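Local coordinates for cell cycle serine/threonine-protein kinase CDC5/MSD2 (Saccharomyces cerevisiae, PDB 6MF4), which phosphorylates protein serines and threonines to promote mitotic exit; this part is its polo-box domain, which binds phosphorylated partners, at residues G72-E75 against A76-Q79; T249-L252 against V253-L256; N268-E271 against K272-L275. All coordinates share one frame; numbering follows the deposited sequence.

Interaction 1 (G72-E75 against A76-Q79); sequences GIVE and AEAQ
Glu75 and Gln79 sit one helical turn apart, and their side chains cross at about a right angle. Gln79 NE2 gives a hydrogen bond to Glu75 OE1 at 2.9 Å. It is nearly straight, with an N-H...O angle of 166°. The carboxylate oxygen lies in the amide plane of Gln79. In return NE2 meets OE1 on its anti side, slightly out of the carboxylate plane, and the two flat groups are turned 66° against each other. Glu75 CG stands anti to the backbone N, and a bend at the next torsion (chi2 59°) turns the carboxylate along the helix toward Gln79. The chain of Gln79 runs extended beyond CG. Gln79 CG also lies 3.4 Å from Glu75 OE1.

Glu77 is oriented differently. Its extended chain runs back along the preceding turn, with CG 3.4 Å from Ile73 O. The carboxylate passes Val74, where OE1 is 3.8 Å from CA. Both oxygens form salt bridges, OE2 with Arg270 and OE1 with Lys277, which would probably keep the acid ionised. Ile73 is buried, and its CG2 comes 4.3 Å from Glu77 CD.

Beneath the side chains the regular i to i+4 backbone ladder runs unbroken. Ala76 N bonds to Gly72 O, Glu77 N to Ile73 O, Ala78 N to Val74 O and Gln79 N to Glu75 O.

All eight residues belong to the long helix 56-82. Ile73 and Glu77 face helix 269-283, where both touch Leu273. Ile73 and Ala76 rest on Leu252, Glu77 on Leu256 and Gln79 on Val253. This part of the helix therefore lies against both helix 252-258 and helix 269-283.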
# COMPACT_ATOMS: atom_id res chain seq x y z
N GLY A 72 -3.71 -1.82 16.07
CA GLY A 72 -2.82 -0.72 16.39
C GLY A 72 -3.55 0.61 16.48
O GLY A 72 -3.28 1.42 17.36
N ILE A 73 -4.47 0.84 15.55
CA ILE A 73 -5.24 2.08 15.55
C ILE A 73 -6.09 2.13 16.82
O ILE A 73 -6.14 3.15 17.51
CB ILE A 73 -6.13 2.19 14.30
CG1 ILE A 73 -5.25 2.40 13.06
CG2 ILE A 73 -7.13 3.34 14.43
CD1 ILE A 73 -5.99 2.26 11.74
N VAL A 74 -6.76 1.02 17.12
CA VAL A 74 -7.62 0.94 18.29
C VAL A 74 -6.81 1.15 19.57
O VAL A 74 -7.29 1.75 20.53
CB VAL A 74 -8.37 -0.42 18.34
CG1 VAL A 74 -9.03 -0.64 19.71
CG2 VAL A 74 -9.41 -0.48 17.24
N GLU A 75 -5.57 0.67 19.58
CA GLU A 75 -4.72 0.82 20.76
C GLU A 75 -4.28 2.27 20.90
O GLU A 75 -4.17 2.79 22.01
CB GLU A 75 -3.51 -0.10 20.68
CG GLU A 75 -2.42 0.19 21.72
CD GLU A 75 -2.92 0.09 23.16
OE1 GLU A 75 -2.24 0.62 24.06
OE2 GLU A 75 -3.98 -0.53 23.39
N ALA A 76 -4.03 2.93 19.78
CA ALA A 76 -3.67 4.34 19.81
C ALA A 76 -4.84 5.13 20.38
O ALA A 76 -4.65 6.04 21.19
CB ALA A 76 -3.30 4.85 18.41
N GLU A 77 -6.05 4.76 19.98
CA GLU A 77 -7.27 5.41 20.47
C GLU A 77 -7.47 5.16 21.96
O GLU A 77 -7.98 6.02 22.68
CB GLU A 77 -8.48 4.92 19.68
CG GLU A 77 -8.51 5.41 18.23
CD GLU A 77 -9.72 4.92 17.45
OE1 GLU A 77 -10.11 3.74 17.63
OE2 GLU A 77 -10.29 5.71 16.67
N ALA A 78 -7.05 3.99 22.44
CA ALA A 78 -7.14 3.66 23.86
C ALA A 78 -6.12 4.47 24.66
O ALA A 78 -6.40 4.89 25.78
CB ALA A 78 -6.91 2.18 24.08
N GLN A 79 -4.95 4.69 24.08
CA GLN A 79 -3.92 5.48 24.74
C GLN A 79 -4.39 6.92 24.87
O GLN A 79 -4.19 7.57 25.89
CB GLN A 79 -2.59 5.40 23.99
CG GLN A 79 -1.90 4.05 24.16
CD GLN A 79 -0.74 3.86 23.21
OE1 GLN A 79 -0.16 4.82 22.71
NE2 GLN A 79 -0.40 2.60 22.95

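Interaction 2 (T249-L252 against V253-L256); sequences TYPL and VEVL
Tyr250 and Val255 make the closest apolar contact between side chains here, with Tyr250 CB 3.6 Å from Val255 CG2. The two side chains cross at about a right angle. Leu252 CG lies 4.1 Å from Leu256 CD1, one turn on in the helix. Pro251 CB reaches Val253 CG1 more loosely.

The carboxylate of Glu254 packs its oxygens against carbon atoms. Its CG is anti to the backbone N (chi1 177°) and the chain stays extended, which carries the carboxylate back over the end of the strand. OE2 comes 3.5 Å from Pro251 CD. OE1 lies at the edge of the Tyr250 ring, 3.9 Å from CD2 and near the ring plane, with the carboxylate turned 76° to the ring.

Backbone bonds start the helix. Pro251 is the N-cap, and its O takes two weak bonds, from Glu254 N at 3.1 Å and from Val255 N at 3.3 Å. The second is already an i to i+4 bond. The next, Leu256 N to Leu252 O at 2.9 Å, is of full strength. Tyr250 still pairs through its backbone with Val238 of the neighbouring strand.

The chemistry divides by side. Leu252, Val255 and Leu256 are buried and meet Phe269. Glu254 is exposed, and its negative charge near the helix N-terminus would probably be favoured by the helix dipole.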
# COMPACT_ATOMS: atom_id res chain seq x y z
N THR A 249 4.85 12.76 8.64
CA THR A 249 4.54 11.55 9.40
C THR A 249 4.55 11.83 10.90
O THR A 249 5.45 12.49 11.41
CB THR A 249 5.55 10.43 9.07
OG1 THR A 249 5.45 10.11 7.68
CG2 THR A 249 5.28 9.18 9.90
N TYR A 250 3.52 11.32 11.58
CA TYR A 250 3.36 11.49 13.02
C TYR A 250 3.02 10.17 13.70
O TYR A 250 2.43 9.28 13.06
CB TYR A 250 2.25 12.49 13.33
CG TYR A 250 2.39 13.83 12.66
CD1 TYR A 250 1.87 14.05 11.39
CD2 TYR A 250 3.02 14.90 13.30
CE1 TYR A 250 1.98 15.27 10.77
CE2 TYR A 250 3.13 16.13 12.68
CZ TYR A 250 2.61 16.31 11.42
OH TYR A 250 2.73 17.54 10.80
N PRO A 251 3.36 10.03 14.99
CA PRO A 251 2.71 8.97 15.77
C PRO A 251 1.21 9.21 15.78
O PRO A 251 0.78 10.34 15.98
CB PRO A 251 3.32 9.13 17.17
CG PRO A 251 4.61 9.84 16.95
CD PRO A 251 4.37 10.75 15.78
N LEU A 252 0.42 8.17 15.55
CA LEU A 252 -1.02 8.32 15.47
C LEU A 252 -1.59 8.89 16.77
O LEU A 252 -2.47 9.74 16.75
CB LEU A 252 -1.69 6.98 15.14
CG LEU A 252 -3.22 6.96 15.11
CD1 LEU A 252 -3.77 8.00 14.14
CD2 LEU A 252 -3.72 5.57 14.75
N VAL A 253 -1.07 8.43 17.90
CA VAL A 253 -1.58 8.86 19.19
C VAL A 253 -1.37 10.36 19.38
O VAL A 253 -2.17 11.04 20.01
CB VAL A 253 -0.93 8.06 20.35
CG1 VAL A 253 0.57 8.33 20.42
CG2 VAL A 253 -1.61 8.39 21.68
N GLU A 254 -0.29 10.88 18.80
CA GLU A 254 -0.01 12.32 18.85
C GLU A 254 -1.05 13.12 18.06
O GLU A 254 -1.46 14.20 18.48
CB GLU A 254 1.39 12.60 18.32
CG GLU A 254 1.76 14.08 18.26
CD GLU A 254 3.16 14.32 17.72
OE1 GLU A 254 3.38 15.39 17.11
OE2 GLU A 254 4.03 13.45 17.91
N VAL A 255 -1.47 12.59 16.91
CA VAL A 255 -2.48 13.24 16.09
C VAL A 255 -3.83 13.19 16.79
O VAL A 255 -4.61 14.15 16.73
CB VAL A 255 -2.59 12.59 14.69
CG1 VAL A 255 -3.80 13.13 13.92
CG2 VAL A 255 -1.32 12.82 13.90
N LEU A 256 -4.12 12.08 17.46
CA LEU A 256 -5.37 11.93 18.18
C LEU A 256 -5.45 12.95 19.32
O LEU A 256 -6.48 13.60 19.51
CB LEU A 256 -5.52 10.51 18.72
CG LEU A 256 -5.75 9.45 17.64
CD1 LEU A 256 -5.62 8.05 18.21
CD2 LEU A 256 -7.10 9.63 16.98

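Interaction 3 (N268-E271 against K272-L275); sequences NFRE and KLTL
Asn268 takes the N-cap position and meets Lys272 one turn on, through its backbone. Asn268 O accepts from Lys272 N at 3.2 Å. The Asn268 side chain makes no capping bond. Lys272 CG passes 3.6 Å from Asn268 O, and its ammonium finds a salt bridge with Asp225.

Phe269 follows, buried, its side chain alongside that of Leu273 and pointing the same way. Phe269 CZ is 3.9 Å from Leu273 CD2, and Leu273 CB lies above one ring face, toward the rim. Phe269 O takes the bond from Leu273 N.

Arg270 bends at chi2 (61°) and again at chi3, folding its guanidinium over Leu273. CD2 of Leu273 sits 3.3 Å above the guanidinium plane, while Thr274 OG1 lies at its edge, 3.5 Å from Arg270 NH2. Arg270 O is gripped twice, by Thr274 N and by Thr274 OG1 at 3.1 Å, from opposite faces of its plane. The main polar partner of the guanidinium is Glu77.

Glu271 closes the segment. Its bent chain places OE2 3.8 Å from Leu275 CG, and its O accepts from Leu275 N.

These are roughly the first two turns of helix 269-283 in polo box 2. A C-terminal helix packed against an antiparallel sheet is characteristic of the polo-box fold; here Phe269 and Lys272 touch Met229 of strand 228-232.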
# COMPACT_ATOMS: atom_id res chain seq x y z
N ASN A 268 -10.24 16.89 7.97
CA ASN A 268 -11.32 16.08 8.53
C ASN A 268 -10.81 14.72 9.03
O ASN A 268 -11.37 13.67 8.70
CB ASN A 268 -12.43 15.91 7.49
CG ASN A 268 -13.20 17.18 7.23
OD1 ASN A 268 -13.23 18.08 8.08
ND2 ASN A 268 -13.81 17.28 6.06
N PHE A 269 -9.76 14.76 9.83
CA PHE A 269 -9.04 13.55 10.22
C PHE A 269 -9.92 12.49 10.89
O PHE A 269 -9.80 11.31 10.58
CB PHE A 269 -7.88 13.93 11.15
CG PHE A 269 -7.26 12.75 11.84
CD1 PHE A 269 -6.41 11.89 11.16
CD2 PHE A 269 -7.52 12.50 13.18
CE1 PHE A 269 -5.84 10.80 11.79
CE2 PHE A 269 -6.95 11.42 13.82
CZ PHE A 269 -6.11 10.57 13.13
N ARG A 270 -10.81 12.91 11.79
CA ARG A 270 -11.57 11.93 12.56
C ARG A 270 -12.53 11.13 11.69
O ARG A 270 -12.74 9.94 11.92
CB ARG A 270 -12.35 12.63 13.68
CG ARG A 270 -13.13 11.67 14.58
CD ARG A 270 -12.20 10.68 15.29
NE ARG A 270 -12.28 9.33 14.74
CZ ARG A 270 -11.67 8.27 15.27
NH1 ARG A 270 -10.92 8.39 16.36
NH2 ARG A 270 -11.80 7.07 14.70
N GLU A 271 -13.12 11.78 10.69
CA GLU A 271 -13.99 11.08 9.76
C GLU A 271 -13.18 10.11 8.92
O GLU A 271 -13.61 8.98 8.65
CB GLU A 271 -14.75 12.07 8.87
CG GLU A 271 -15.54 11.43 7.73
CD GLU A 271 -16.59 10.44 8.21
OE1 GLU A 271 -16.97 10.49 9.40
OE2 GLU A 271 -17.03 9.60 7.39
N LYS A 272 -11.99 10.54 8.51
CA LYS A 272 -11.14 9.70 7.67
C LYS A 272 -10.66 8.48 8.45
O LYS A 272 -10.62 7.38 7.91
CB LYS A 272 -9.96 10.51 7.14
CG LYS A 272 -10.39 11.46 6.02
CD LYS A 272 -9.27 12.38 5.57
CE LYS A 272 -9.71 13.23 4.38
NZ LYS A 272 -11.19 13.48 4.34
N LEU A 273 -10.30 8.66 9.72
CA LEU A 273 -9.84 7.53 10.52
C LEU A 273 -10.96 6.52 10.73
O LEU A 273 -10.72 5.31 10.78
CB LEU A 273 -9.30 8.01 11.87
CG LEU A 273 -8.59 6.93 12.70
CD1 LEU A 273 -7.34 6.41 11.99
CD2 LEU A 273 -8.24 7.47 14.09
N THR A 274 -12.19 7.01 10.85
CA THR A 274 -13.35 6.13 10.96
C THR A 274 -13.51 5.30 9.69
O THR A 274 -13.76 4.09 9.75
CB THR A 274 -14.63 6.93 11.23
OG1 THR A 274 -14.54 7.54 12.52
CG2 THR A 274 -15.87 6.04 11.18
N LEU A 275 -13.37 5.95 8.54
CA LEU A 275 -13.47 5.25 7.25
C LEU A 275 -12.35 4.22 7.13
O LEU A 275 -12.57 3.10 6.65
CB LEU A 275 -13.40 6.26 6.10
CG LEU A 275 -14.66 7.09 5.89
CD1 LEU A 275 -14.38 8.27 4.98
CD2 LEU A 275 -15.78 6.24 5.31

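Overall arrangement
Three helices meet here; interactions 1 and 3 each lie along one, and interaction 2 leads from a strand into the third. Interaction 1 lies within helix 56-82, interaction 2 spans the passage from the sheet's edge strand into helix 252-258, and interaction 3 opens helix 269-283. Interactions 2 and 3 share the more apolar interface, where Phe269 CZ lies 3.5 Å from Val255 CG1. Interactions 1 and 2 join through Ala76, Leu252 and Leu256. Interactions 1 and 3 add a charged link through Arg270 and Glu77. All three are partly buried. Exposed residues include the acidic Glu75, Glu254 and Glu271, while Ile73, Leu252, Phe269 and Leu273 are buried.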